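Local coordinates for D-3-phosphoglycerate dehydrogenase-related protein (Vibrio cholerae, PDB 4S1V) that probably catalyses the NAD-dependent oxidation or reduction of D-2-hydroxyacids, as a member of the D-isomer-specific 2-hydroxyacid dehydrogenase family, at residues 5-10 / 29-34; 150-155 / 207-212; 69-74 / 92-97; 102-107 / 159-164. All blocks are in the same frame, centred on the assembly; numbering follows the deposited sequence.

Interaction 1 (5-10 / 29-34)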
loop_
_atom_site.group_PDB
_atom_site.type_symbol
_atom_site.label_atom_id
_atom_site.label_comp_id
_atom_site.label_asym_id
_atom_site.label_seq_id
_atom_site.Cartn_x
_atom_site.Cartn_y
_atom_site.Cartn_z
ATOM N N ALA C 5 -35.513 -15.018 23.943
ATOM C CA ALA C 5 -34.176 -14.894 23.367
ATOM C C ALA C 5 -34.162 -14.008 22.117
ATOM O O ALA C 5 -35.009 -14.150 21.228
ATOM C CB ALA C 5 -33.589 -16.266 23.060
ATOM N N ILE C 6 -33.199 -13.089 22.063
ATOM C CA ILE C 6 -32.962 -12.286 20.866
ATOM C C ILE C 6 -31.653 -12.751 20.244
ATOM O O ILE C 6 -30.600 -12.690 20.886
ATOM C CB ILE C 6 -32.902 -10.770 21.162
ATOM C CG1 ILE C 6 -34.151 -10.313 21.921
ATOM C CG2 ILE C 6 -32.762 -9.980 19.863
ATOM C CD1 ILE C 6 -34.149 -8.839 22.270
ATOM N N LEU C 7 -31.726 -13.226 19.003
ATOM C CA LEU C 7 -30.547 -13.760 18.316
ATOM C C LEU C 7 -29.755 -12.708 17.517
ATOM O O LEU C 7 -30.297 -11.680 17.103
ATOM C CB LEU C 7 -30.935 -14.932 17.405
ATOM C CG LEU C 7 -31.496 -16.222 18.013
ATOM C CD1 LEU C 7 -31.871 -17.205 16.908
ATOM C CD2 LEU C 7 -30.496 -16.862 18.974
ATOM N N ASP C 8 -28.462 -12.969 17.352
ATOM C CA ASP C 8 -27.612 -12.274 16.370
ATOM C C ASP C 8 -27.435 -10.748 16.509
ATOM O O ASP C 8 -27.239 -10.063 15.504
ATOM C CB ASP C 8 -28.066 -12.623 14.945
ATOM C CG ASP C 8 -28.130 -14.121 14.697
ATOM O OD1 ASP C 8 -27.111 -14.815 14.894
ATOM O OD2 ASP C 8 -29.200 -14.606 14.293
ATOM N N ASP C 9 -27.477 -10.219 17.733
ATOM C CA ASP C 9 -27.220 -8.787 17.952
ATOM C C ASP C 9 -25.718 -8.539 18.124
ATOM O O ASP C 9 -25.234 -8.359 19.246
ATOM C CB ASP C 9 -28.027 -8.266 19.154
ATOM C CG ASP C 9 -27.793 -6.777 19.447
ATOM O OD1 ASP C 9 -27.247 -6.042 18.600
ATOM O OD2 ASP C 9 -28.164 -6.333 20.549
ATOM N N TYR C 10 -24.993 -8.507 17.004
ATOM C CA TYR C 10 -23.517 -8.515 17.026
ATOM C C TYR C 10 -22.836 -7.373 17.803
ATOM O O TYR C 10 -21.744 -7.549 18.352
ATOM C CB TYR C 10 -22.944 -8.592 15.604
ATOM C CG TYR C 10 -23.619 -9.606 14.713
ATOM C CD1 TYR C 10 -23.674 -10.952 15.070
ATOM C CD2 TYR C 10 -24.189 -9.219 13.500
ATOM C CE1 TYR C 10 -24.293 -11.888 14.254
ATOM C CE2 TYR C 10 -24.805 -10.144 12.670
ATOM C CZ TYR C 10 -24.858 -11.478 13.054
ATOM O OH TYR C 10 -25.474 -12.396 12.241
ATOM N N THR C 29 -32.905 -12.669 27.281
ATOM C CA THR C 29 -31.478 -12.831 26.980
ATOM C C THR C 29 -31.202 -12.418 25.536
ATOM O O THR C 29 -31.872 -12.886 24.606
ATOM C CB THR C 29 -30.999 -14.285 27.171
ATOM O OG1 THR C 29 -31.362 -14.741 28.480
ATOM C CG2 THR C 29 -29.478 -14.382 26.997
ATOM N N VAL C 30 -30.216 -11.540 25.365
ATOM C CA VAL C 30 -29.777 -11.089 24.050
ATOM C C VAL C 30 -28.432 -11.721 23.702
ATOM O O VAL C 30 -27.428 -11.486 24.382
ATOM C CB VAL C 30 -29.640 -9.550 23.989
ATOM C CG1 VAL C 30 -29.332 -9.110 22.566
ATOM C CG2 VAL C 30 -30.911 -8.871 24.490
ATOM N N PHE C 31 -28.416 -12.518 22.639
ATOM C CA PHE C 31 -27.174 -13.120 22.169
ATOM C C PHE C 31 -26.487 -12.237 21.133
ATOM O O PHE C 31 -27.148 -11.481 20.418
ATOM C CB PHE C 31 -27.416 -14.542 21.667
ATOM C CG PHE C 31 -27.828 -15.489 22.756
ATOM C CD1 PHE C 31 -26.885 -15.977 23.662
ATOM C CD2 PHE C 31 -29.159 -15.872 22.900
ATOM C CE1 PHE C 31 -27.261 -16.838 24.681
ATOM C CE2 PHE C 31 -29.539 -16.736 23.916
ATOM C CZ PHE C 31 -28.591 -17.216 24.809
ATOM N N ASN C 32 -25.160 -12.322 21.078
ATOM C CA ASN C 32 -24.348 -11.363 20.324
ATOM C C ASN C 32 -23.400 -12.013 19.327
ATOM O O ASN C 32 -22.841 -11.345 18.454
ATOM C CB ASN C 32 -23.538 -10.476 21.282
ATOM C CG ASN C 32 -24.399 -9.791 22.328
ATOM O OD1 ASN C 32 -24.072 -9.808 23.515
ATOM N ND2 ASN C 32 -25.501 -9.178 21.897
ATOM N N ASP C 33 -23.203 -13.315 19.470
ATOM C CA ASP C 33 -22.312 -14.038 18.584
ATOM C C ASP C 33 -23.091 -14.607 17.409
ATOM O O ASP C 33 -24.318 -14.673 17.437
ATOM C CB ASP C 33 -21.524 -15.125 19.341
ATOM C CG ASP C 33 -22.418 -16.091 20.119
ATOM O OD1 ASP C 33 -23.663 -15.983 20.052
ATOM O OD2 ASP C 33 -21.858 -16.967 20.814
ATOM N N SER C 34 -22.374 -14.991 16.365
ATOM C CA SER C 34 -22.999 -15.627 15.230
ATOM C C SER C 34 -22.807 -17.132 15.358
ATOM O O SER C 34 -21.693 -17.640 15.249
ATOM C CB SER C 34 -22.403 -15.095 13.928
ATOM O OG SER C 34 -22.725 -15.946 12.847
HETATM O O HOH W 1 -26.966 -15.129 18.386
#
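Asp-9 O, where the chain turns after strand 3-6, takes the side-chain amide of Asn-32: ND2 donates to it at 2.8 Å, the oxygen lying 25° out of the amide plane, and Asn-32 CA brings a C-H contact to the same oxygen. Asn-32 ND2 also donates to Asn-12 OD1, which fixes the rotation of the amide. Upstream the two parallel strands are joined by Ile-6 N to Thr-29 O (2.9 Å) and Phe-31 N to Ile-6 O (2.8 Å). Past the strand ends Asp-9 N reaches Phe-31 O at 3.0 Å, and one water bridges Asp-8 N and Asp-33 O. On one face Ile-6 CD1 and Val-30 CG2 lie side by side (3.9 Å); on the other, Ala-5 CB meets the edge of the Phe-31 ring. With CG anti to its own N (chi1 179°), the Asp-9 carboxylate passes Val-30 CG1, 3.6 Å from OD2, and accepts from Val-14 N. Tyr-10 leads out of the contact to Trp-133 of the second subunit, the two rings edge-to-face. Past the regular pairing one backbone bond is thus joined by a side-chain bond and a water bridge, which together tie the strand-end loops to each other.

Interaction 2 (150-155 / 207-212)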
loop_
_atom_site.group_PDB
_atom_site.type_symbol
_atom_site.label_atom_id
_atom_site.label_comp_id
_atom_site.label_asym_id
_atom_site.label_seq_id
_atom_site.Cartn_x
_atom_site.Cartn_y
_atom_site.Cartn_z
ATOM N N LEU C 150 -27.347 6.453 -13.865
ATOM C CA LEU C 150 -27.645 5.561 -12.768
ATOM C C LEU C 150 -28.665 4.537 -13.223
ATOM O O LEU C 150 -29.812 4.883 -13.521
ATOM C CB LEU C 150 -28.159 6.345 -11.550
ATOM C CG LEU C 150 -28.679 5.561 -10.338
ATOM C CD1 LEU C 150 -27.622 4.620 -9.777
ATOM C CD2 LEU C 150 -29.149 6.529 -9.266
ATOM N N GLY C 151 -28.249 3.274 -13.258
ATOM C CA GLY C 151 -29.155 2.182 -13.598
ATOM C C GLY C 151 -29.759 1.525 -12.375
ATOM O O GLY C 151 -29.043 1.087 -11.479
ATOM N N ILE C 152 -31.086 1.458 -12.339
ATOM C CA ILE C 152 -31.800 0.870 -11.221
ATOM C C ILE C 152 -32.617 -0.315 -11.719
ATOM O O ILE C 152 -33.438 -0.171 -12.635
ATOM C CB ILE C 152 -32.693 1.913 -10.517
ATOM C CG1 ILE C 152 -31.840 3.100 -10.076
ATOM C CG2 ILE C 152 -33.432 1.304 -9.328
ATOM C CD1 ILE C 152 -32.643 4.323 -9.715
ATOM N N TRP C 153 -32.336 -1.493 -11.162
ATOM C CA TRP C 153 -33.144 -2.677 -11.412
ATOM C C TRP C 153 -34.087 -2.820 -10.257
ATOM O O TRP C 153 -33.667 -3.155 -9.147
ATOM C CB TRP C 153 -32.272 -3.923 -11.550
ATOM C CG TRP C 153 -32.983 -5.129 -12.124
ATOM C CD1 TRP C 153 -34.338 -5.448 -12.029
ATOM C CD2 TRP C 153 -32.384 -6.240 -12.891
ATOM N NE1 TRP C 153 -34.610 -6.633 -12.673
ATOM C CE2 TRP C 153 -33.481 -7.155 -13.213
ATOM C CE3 TRP C 153 -31.097 -6.546 -13.334
ATOM C CZ2 TRP C 153 -33.277 -8.321 -13.943
ATOM C CZ3 TRP C 153 -30.901 -7.726 -14.059
ATOM C CH2 TRP C 153 -31.969 -8.588 -14.364
ATOM N N GLY C 154 -35.366 -2.531 -10.502
ATOM C CA GLY C 154 -36.411 -2.585 -9.468
ATOM C C GLY C 154 -36.714 -1.230 -8.855
ATOM O O GLY C 154 -35.896 -0.677 -8.114
ATOM N N LEU C 155 -37.896 -0.694 -9.145
ATOM C CA LEU C 155 -38.254 0.648 -8.673
ATOM C C LEU C 155 -39.273 0.622 -7.536
ATOM O O LEU C 155 -40.280 1.330 -7.572
ATOM C CB LEU C 155 -38.727 1.538 -9.840
ATOM C CG LEU C 155 -38.567 3.060 -9.708
ATOM C CD1 LEU C 155 -37.103 3.481 -9.720
ATOM C CD2 LEU C 155 -39.336 3.778 -10.807
ATOM N N SER C 207 -27.456 -0.445 -9.866
ATOM C CA SER C 207 -27.856 -0.870 -8.524
ATOM C C SER C 207 -29.056 -1.817 -8.544
ATOM O O SER C 207 -30.068 -1.537 -9.196
ATOM C CB SER C 207 -28.154 0.347 -7.649
ATOM O OG SER C 207 -28.124 0.006 -6.276
ATOM N N LEU C 208 -28.938 -2.936 -7.827
ATOM C CA LEU C 208 -30.013 -3.921 -7.737
ATOM C C LEU C 208 -30.928 -3.662 -6.551
ATOM O O LEU C 208 -30.458 -3.540 -5.406
ATOM C CB LEU C 208 -29.443 -5.338 -7.619
ATOM C CG LEU C 208 -28.492 -5.852 -8.709
ATOM C CD1 LEU C 208 -28.121 -7.304 -8.434
ATOM C CD2 LEU C 208 -29.107 -5.719 -10.098
ATOM N N HIS C 209 -32.235 -3.594 -6.824
ATOM C CA HIS C 209 -33.236 -3.499 -5.762
ATOM C C HIS C 209 -34.370 -4.447 -6.021
ATOM O O HIS C 209 -35.460 -4.044 -6.416
ATOM C CB HIS C 209 -33.685 -2.056 -5.567
ATOM C CG HIS C 209 -32.535 -1.118 -5.297
ATOM N ND1 HIS C 209 -32.018 -0.943 -4.067
ATOM C CD2 HIS C 209 -31.751 -0.358 -6.163
ATOM C CE1 HIS C 209 -30.974 -0.096 -4.135
ATOM N NE2 HIS C 209 -30.813 0.261 -5.420
ATOM N N LEU C 210 -34.088 -5.734 -5.821
ATOM C CA LEU C 210 -35.051 -6.813 -6.042
ATOM C C LEU C 210 -35.119 -7.697 -4.823
ATOM O O LEU C 210 -34.124 -7.856 -4.113
ATOM C CB LEU C 210 -34.622 -7.696 -7.214
ATOM C CG LEU C 210 -34.523 -7.077 -8.603
ATOM C CD1 LEU C 210 -34.059 -8.137 -9.595
ATOM C CD2 LEU C 210 -35.866 -6.485 -9.014
ATOM N N ARG C 211 -36.294 -8.280 -4.595
ATOM C CA ARG C 211 -36.445 -9.363 -3.630
ATOM C C ARG C 211 -35.927 -10.647 -4.260
ATOM O O ARG C 211 -36.064 -10.846 -5.469
ATOM C CB ARG C 211 -37.912 -9.553 -3.243
ATOM C CG ARG C 211 -38.468 -8.491 -2.309
ATOM C CD ARG C 211 -39.629 -9.026 -1.478
ATOM N NE ARG C 211 -40.742 -9.491 -2.312
ATOM C CZ ARG C 211 -41.744 -8.724 -2.737
ATOM N NH1 ARG C 211 -41.796 -7.438 -2.410
ATOM N NH2 ARG C 211 -42.701 -9.248 -3.492
ATOM N N LEU C 212 -35.335 -11.511 -3.435
ATOM C CA LEU C 212 -34.825 -12.798 -3.889
ATOM C C LEU C 212 -35.914 -13.871 -3.854
ATOM O O LEU C 212 -36.552 -14.094 -2.824
ATOM C CB LEU C 212 -33.624 -13.239 -3.039
ATOM C CG LEU C 212 -33.033 -14.630 -3.314
ATOM C CD1 LEU C 212 -32.332 -14.696 -4.670
ATOM C CD2 LEU C 212 -32.093 -15.062 -2.192
#
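Trp-153 and Leu-210 meet at the carboxyl ends of two parallel strands, 150-153 and 205-208, central in the Rossmann-type NAD-binding domain. Leu-210 lays its CD1 methyl over one face of the indole, 3.6 Å from the centroid of the five-membered ring and 18° off its normal, a CH-pi contact; CD2 of the same leucine packs on Trp-153 CD1. Leu-208 runs beside the tryptophan and points the same way, its CD2 3.9 Å from CE3 of the six-membered ring. The indole reaches both leucines because its CG stands anti to the backbone N (chi1 -166°). Beyond them it packs on helix 196-202 and meets Trp-176 edge-to-face.

The other face of the sheet carries Ile-152 and Ser-207. There the His-209 ring turns back toward the strand it follows: its CD2 lies 4.0 Å from Ile-152 CG2, while NE2 gives Ser-207 OG a weak, bent hydrogen bond. Helix 157-168 packs on this histidine through Ile-158 and Ile-162.

Between these two faces the backbones are joined by Ser-207 N to Gly-151 O (2.7 Å), Trp-153 N to Ser-207 O (3.0 Å) and His-209 N to Trp-153 O (2.8 Å). Gly-154, the first glycine of a sequence consistent with the GxGxxG dinucleotide-binding turn, follows directly. At positive phi (97°) and without a side chain, it lies close to the segment after strand 205-208, and Gly-154 CA makes a C-H contact with His-209 O at 3.5 Å.

Interaction 3 (69-74 / 92-97)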
loop_
_atom_site.group_PDB
_atom_site.type_symbol
_atom_site.label_atom_id
_atom_site.label_comp_id
_atom_site.label_asym_id
_atom_site.label_seq_id
_atom_site.Cartn_x
_atom_site.Cartn_y
_atom_site.Cartn_z
ATOM N N PRO C 69 -39.009 -27.844 22.072
ATOM C CA PRO C 69 -40.413 -28.082 22.447
ATOM C C PRO C 69 -41.061 -26.993 23.314
ATOM O O PRO C 69 -42.291 -26.907 23.366
ATOM C CB PRO C 69 -40.346 -29.405 23.218
ATOM C CG PRO C 69 -38.977 -29.423 23.797
ATOM C CD PRO C 69 -38.104 -28.792 22.754
ATOM N N ASN C 70 -40.257 -26.182 23.997
ATOM C CA ASN C 70 -40.809 -25.077 24.790
ATOM C C ASN C 70 -41.109 -23.816 23.965
ATOM O O ASN C 70 -41.755 -22.893 24.455
ATOM C CB ASN C 70 -39.897 -24.728 25.971
ATOM C CG ASN C 70 -39.611 -25.921 26.862
ATOM O OD1 ASN C 70 -40.484 -26.748 27.124
ATOM N ND2 ASN C 70 -38.374 -26.009 27.342
ATOM N N LEU C 71 -40.639 -23.783 22.720
ATOM C CA LEU C 71 -40.864 -22.631 21.842
ATOM C C LEU C 71 -42.330 -22.499 21.429
ATOM O O LEU C 71 -42.905 -23.422 20.856
ATOM C CB LEU C 71 -39.971 -22.719 20.595
ATOM C CG LEU C 71 -39.939 -21.510 19.650
ATOM C CD1 LEU C 71 -39.486 -20.242 20.362
ATOM C CD2 LEU C 71 -39.066 -21.791 18.433
ATOM N N LYS C 72 -42.924 -21.342 21.716
ATOM C CA LYS C 72 -44.314 -21.071 21.350
ATOM C C LYS C 72 -44.398 -19.989 20.277
ATOM O O LYS C 72 -45.275 -20.028 19.413
ATOM C CB LYS C 72 -45.139 -20.669 22.583
ATOM C CG LYS C 72 -45.110 -21.689 23.721
ATOM C CD LYS C 72 -46.149 -21.403 24.807
ATOM C CE LYS C 72 -45.723 -20.275 25.745
ATOM N NZ LYS C 72 -46.683 -20.072 26.869
ATOM N N LEU C 73 -43.473 -19.033 20.328
ATOM C CA LEU C 73 -43.527 -17.892 19.426
ATOM C C LEU C 73 -42.195 -17.531 18.771
ATOM O O LEU C 73 -41.151 -17.492 19.420
ATOM C CB LEU C 73 -44.074 -16.666 20.166
ATOM C CG LEU C 73 -43.920 -15.300 19.490
ATOM C CD1 LEU C 73 -44.938 -15.137 18.367
ATOM C CD2 LEU C 73 -44.055 -14.182 20.514
ATOM N N ILE C 74 -42.256 -17.255 17.475
ATOM C CA ILE C 74 -41.191 -16.537 16.801
ATOM C C ILE C 74 -41.723 -15.162 16.388
ATOM O O ILE C 74 -42.704 -15.068 15.659
ATOM C CB ILE C 74 -40.679 -17.311 15.583
ATOM C CG1 ILE C 74 -39.949 -18.580 16.048
ATOM C CG2 ILE C 74 -39.777 -16.421 14.735
ATOM C CD1 ILE C 74 -39.604 -19.536 14.928
ATOM N N TYR C 92 -45.196 -27.412 13.923
ATOM C CA TYR C 92 -44.564 -27.737 15.207
ATOM C C TYR C 92 -45.140 -26.944 16.374
ATOM O O TYR C 92 -44.535 -26.888 17.450
ATOM C CB TYR C 92 -43.051 -27.534 15.140
ATOM C CG TYR C 92 -42.335 -28.692 14.510
ATOM C CD1 TYR C 92 -42.161 -28.749 13.130
ATOM C CD2 TYR C 92 -41.844 -29.740 15.287
ATOM C CE1 TYR C 92 -41.508 -29.809 12.537
ATOM C CE2 TYR C 92 -41.188 -30.810 14.698
ATOM C CZ TYR C 92 -41.028 -30.835 13.324
ATOM O OH TYR C 92 -40.390 -31.885 12.717
ATOM N N GLY C 93 -46.301 -26.332 16.151
ATOM C CA GLY C 93 -46.983 -25.542 17.177
ATOM C C GLY C 93 -46.313 -24.215 17.492
ATOM O O GLY C 93 -46.455 -23.690 18.596
ATOM N N VAL C 94 -45.584 -23.661 16.529
ATOM C CA VAL C 94 -44.942 -22.369 16.754
ATOM C C VAL C 94 -45.642 -21.282 15.959
ATOM O O VAL C 94 -45.741 -21.363 14.732
ATOM C CB VAL C 94 -43.432 -22.395 16.451
ATOM C CG1 VAL C 94 -42.808 -21.033 16.736
ATOM C CG2 VAL C 94 -42.745 -23.482 17.271
ATOM N N THR C 95 -46.162 -20.296 16.684
ATOM C CA THR C 95 -46.740 -19.095 16.092
ATOM C C THR C 95 -45.614 -18.214 15.560
ATOM O O THR C 95 -44.622 -17.970 16.255
ATOM C CB THR C 95 -47.573 -18.296 17.120
ATOM O OG1 THR C 95 -48.514 -19.167 17.749
ATOM C CG2 THR C 95 -48.348 -17.146 16.453
ATOM N N VAL C 96 -45.770 -17.759 14.318
ATOM C CA VAL C 96 -44.865 -16.781 13.722
ATOM C C VAL C 96 -45.604 -15.466 13.497
ATOM O O VAL C 96 -46.566 -15.405 12.732
ATOM C CB VAL C 96 -44.268 -17.287 12.393
ATOM C CG1 VAL C 96 -43.414 -16.207 11.732
ATOM C CG2 VAL C 96 -43.438 -18.538 12.636
ATOM N N LEU C 97 -45.156 -14.419 14.177
ATOM C CA LEU C 97 -45.707 -13.080 13.971
ATOM C C LEU C 97 -44.676 -12.187 13.278
ATOM O O LEU C 97 -43.478 -12.261 13.573
ATOM C CB LEU C 97 -46.162 -12.465 15.304
ATOM C CG LEU C 97 -47.308 -13.155 16.066
ATOM C CD1 LEU C 97 -47.467 -12.592 17.480
ATOM C CD2 LEU C 97 -48.621 -13.032 15.303
HETATM O O HOH W 2 -42.772 -26.217 19.987
#
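Val-94 holds CG1 anti to its backbone N (chi1 -179°) and Ile-74 turns CG1 beside its own N (chi1 -68°), which brings Val-94 CG1 to 3.8 Å from Ile-74 CG1. The other methyl of Val-94, CG2, rests 3.6 Å from Leu-71 O, so the valine fills the angle between Leu-71 and Ile-74. The Leu-71 side chain crosses it at a slant, CG and CD2 both near Val-94 CG1.

On the face that holds Leu-73 and Thr-95, Leu-73 sends CD1 over to Leu-97 CD1 on the neighbouring strand, at 3.7 Å, the two side chains at about a right angle. Ile-74 CB and Val-96 CG2 meet more distantly on the other face.

Parallel pairing holds the backbones. Lys-72 O receives Thr-95 N at 2.9 Å, with the donor tilted 25° from the carbonyl plane; Ile-74 N to Thr-95 O (2.8 Å) and Leu-97 N to Ile-74 O (2.9 Å) are straighter. Ahead of the strands a water lies within hydrogen-bonding distance of Leu-71 O and Tyr-92 O.

Gly-93, at positive phi, is the C-prime residue of the Schellman motif that ends helix 86-91 and turns the chain into strand 95-98, closing a beta-alpha-beta unit that begins with strand 73-76. Cys-89 of that helix packs on Ile-74 and Val-96, Phe-311 of helix 294-312 on Leu-73 and Thr-95, and strand 50-53 flanks strand 73-76 on the side away from strand 95-98.

Interaction 4 (102-107 / 159-164)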
loop_
_atom_site.group_PDB
_atom_site.type_symbol
_atom_site.label_atom_id
_atom_site.label_comp_id
_atom_site.label_asym_id
_atom_site.label_seq_id
_atom_site.Cartn_x
_atom_site.Cartn_y
_atom_site.Cartn_z
ATOM N N SER C 102 -38.614 -0.181 7.664
ATOM C CA SER C 102 -38.496 1.073 6.945
ATOM C C SER C 102 -37.490 0.966 5.801
ATOM O O SER C 102 -36.445 0.336 5.970
ATOM C CB SER C 102 -38.075 2.182 7.905
ATOM O OG SER C 102 -37.795 3.374 7.191
ATOM N N PRO C 103 -37.805 1.578 4.634
ATOM C CA PRO C 103 -36.894 1.590 3.473
ATOM C C PRO C 103 -35.830 2.690 3.516
ATOM O O PRO C 103 -34.913 2.680 2.692
ATOM C CB PRO C 103 -37.840 1.859 2.293
ATOM C CG PRO C 103 -38.953 2.646 2.887
ATOM C CD PRO C 103 -39.106 2.200 4.317
ATOM N N VAL C 104 -35.951 3.622 4.459
ATOM C CA VAL C 104 -35.087 4.806 4.502
ATOM C C VAL C 104 -33.605 4.507 4.778
ATOM O O VAL C 104 -32.751 4.872 3.973
ATOM C CB VAL C 104 -35.640 5.905 5.454
ATOM C CG1 VAL C 104 -34.735 7.131 5.444
ATOM C CG2 VAL C 104 -37.051 6.308 5.037
ATOM N N ALA C 105 -33.297 3.854 5.898
ATOM C CA ALA C 105 -31.893 3.505 6.208
ATOM C C ALA C 105 -31.179 2.705 5.112
ATOM O O ALA C 105 -30.038 3.023 4.785
ATOM C CB ALA C 105 -31.767 2.818 7.555
ATOM N N PRO C 106 -31.836 1.662 4.555
ATOM C CA PRO C 106 -31.237 0.947 3.423
ATOM C C PRO C 106 -30.952 1.847 2.225
ATOM O O PRO C 106 -29.888 1.750 1.638
ATOM C CB PRO C 106 -32.284 -0.112 3.051
ATOM C CG PRO C 106 -33.368 -0.027 4.069
ATOM C CD PRO C 106 -32.960 0.915 5.149
ATOM N N ALA C 107 -31.894 2.719 1.875
ATOM C CA ALA C 107 -31.694 3.626 0.751
ATOM C C ALA C 107 -30.482 4.528 0.991
ATOM O O ALA C 107 -29.596 4.614 0.135
ATOM C CB ALA C 107 -32.944 4.454 0.497
ATOM N N GLY C 159 -35.677 1.354 -4.345
ATOM C CA GLY C 159 -35.303 1.820 -5.687
ATOM C C GLY C 159 -35.691 3.264 -5.981
ATOM O O GLY C 159 -34.868 4.040 -6.483
ATOM N N GLN C 160 -36.932 3.631 -5.654
ATOM C CA GLN C 160 -37.441 4.985 -5.913
ATOM C C GLN C 160 -36.646 6.064 -5.192
ATOM O O GLN C 160 -36.426 7.154 -5.733
ATOM C CB GLN C 160 -38.912 5.102 -5.516
ATOM C CG GLN C 160 -39.878 4.607 -6.576
ATOM C CD GLN C 160 -41.305 4.526 -6.073
ATOM O OE1 GLN C 160 -41.883 5.529 -5.649
ATOM N NE2 GLN C 160 -41.886 3.330 -6.131
ATOM N N ARG C 161 -36.223 5.755 -3.971
ATOM C CA ARG C 161 -35.401 6.662 -3.190
ATOM C C ARG C 161 -34.016 6.852 -3.793
ATOM O O ARG C 161 -33.495 7.966 -3.794
ATOM C CB ARG C 161 -35.314 6.198 -1.738
ATOM C CG ARG C 161 -36.615 6.446 -0.993
ATOM C CD ARG C 161 -36.621 5.909 0.419
ATOM N NE ARG C 161 -37.998 5.898 0.918
ATOM C CZ ARG C 161 -38.551 6.859 1.651
ATOM N NH1 ARG C 161 -37.857 7.926 2.020
ATOM N NH2 ARG C 161 -39.809 6.739 2.031
ATOM N N ILE C 162 -33.441 5.765 -4.310
ATOM C CA ILE C 162 -32.137 5.802 -4.986
ATOM C C ILE C 162 -32.202 6.681 -6.239
ATOM O O ILE C 162 -31.286 7.464 -6.503
ATOM C CB ILE C 162 -31.632 4.372 -5.319
ATOM C CG1 ILE C 162 -31.537 3.501 -4.049
ATOM C CG2 ILE C 162 -30.286 4.395 -6.029
ATOM C CD1 ILE C 162 -30.769 4.115 -2.899
ATOM N N ALA C 163 -33.292 6.546 -6.999
ATOM C CA ALA C 163 -33.556 7.390 -8.174
ATOM C C ALA C 163 -33.620 8.871 -7.825
ATOM O O ALA C 163 -33.026 9.688 -8.514
ATOM C CB ALA C 163 -34.838 6.958 -8.864
ATOM N N GLN C 164 -34.330 9.214 -6.749
ATOM C CA GLN C 164 -34.415 10.609 -6.315
ATOM C C GLN C 164 -33.039 11.135 -5.926
ATOM O O GLN C 164 -32.725 12.296 -6.196
ATOM C CB GLN C 164 -35.391 10.767 -5.143
ATOM C CG GLN C 164 -36.850 10.640 -5.548
ATOM C CD GLN C 164 -37.790 10.471 -4.373
ATOM O OE1 GLN C 164 -37.401 9.994 -3.299
ATOM N NE2 GLN C 164 -39.050 10.856 -4.571
#
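Ala-107 and Ile-162 form the tight end of a contact between two helices, the start of 104-119 and the helix 157-168 that follows the first strand of the Rossmann-type domain. Ile-162 bends its chain (chi1 -57°, chi2 -51°) and places the CD1 methyl 3.3 Å from Ala-107 O and 4.0 Å from Ala-107 CB. Both residues are buried: Cys-110 and Trp-111, farther along helix 104-119, also pack on Ile-162, and Phe-165 on Ala-107. The small alanine lets the helices approach, their nearest CA atoms, those of Ala-107 and Ile-162, being 6.2 Å apart.

Toward the start of helix 104-119 the contact becomes partly exposed and rests on one long side chain. Arg-161 touches Ala-107 CB with its own CB at 3.7 Å, then runs extended from CG to NE past Pro-103, whose CG is 3.9 Å from NE. This part is built from van der Waals contact, without a hydrogen bond between the two segments. The turn into helix 104-119 carries a weak capping bond, Val-104 N to Ser-102 OG, and the second subunit comes near: Ser-146 of that subunit packs on Val-104, and Arg-119 of the same subunit donates to Ala-105 O.

Gly-159, on helix 157-168 with Arg-161, belongs to a pattern consistent with a dinucleotide-binding turn. At the loose end the arginine finishes flat against an aliphatic branch: Val-104 CG2 sits over one face of its guanidinium, 3.5 Å from NH1.

Overall arrangement
Interactions 1 and 3 share the five-stranded parallel sheet, in which strands 27-30 and 95-98 are the outermost of the chain; their centres are about 18 Å apart. Interaction 2 belongs to the seven-stranded parallel sheet of the NAD-binding domain, about 31 Å from interaction 1 and about 34 Å from interaction 3, centre to centre. Interaction 4 lies about 11 Å from interaction 2, again between centres, and touches it: helix 157-168 directly follows strand 150-153, and Gln-160 NE2 probably donates to Leu-155 O. Along the chain interactions 1 and 3 close before the other two open, whereas 2 and 4 cross. Helix 104-119, following strand 95-98, leads from one sheet to the other, in keeping with the two-domain build of D-2-hydroxyacid dehydrogenases.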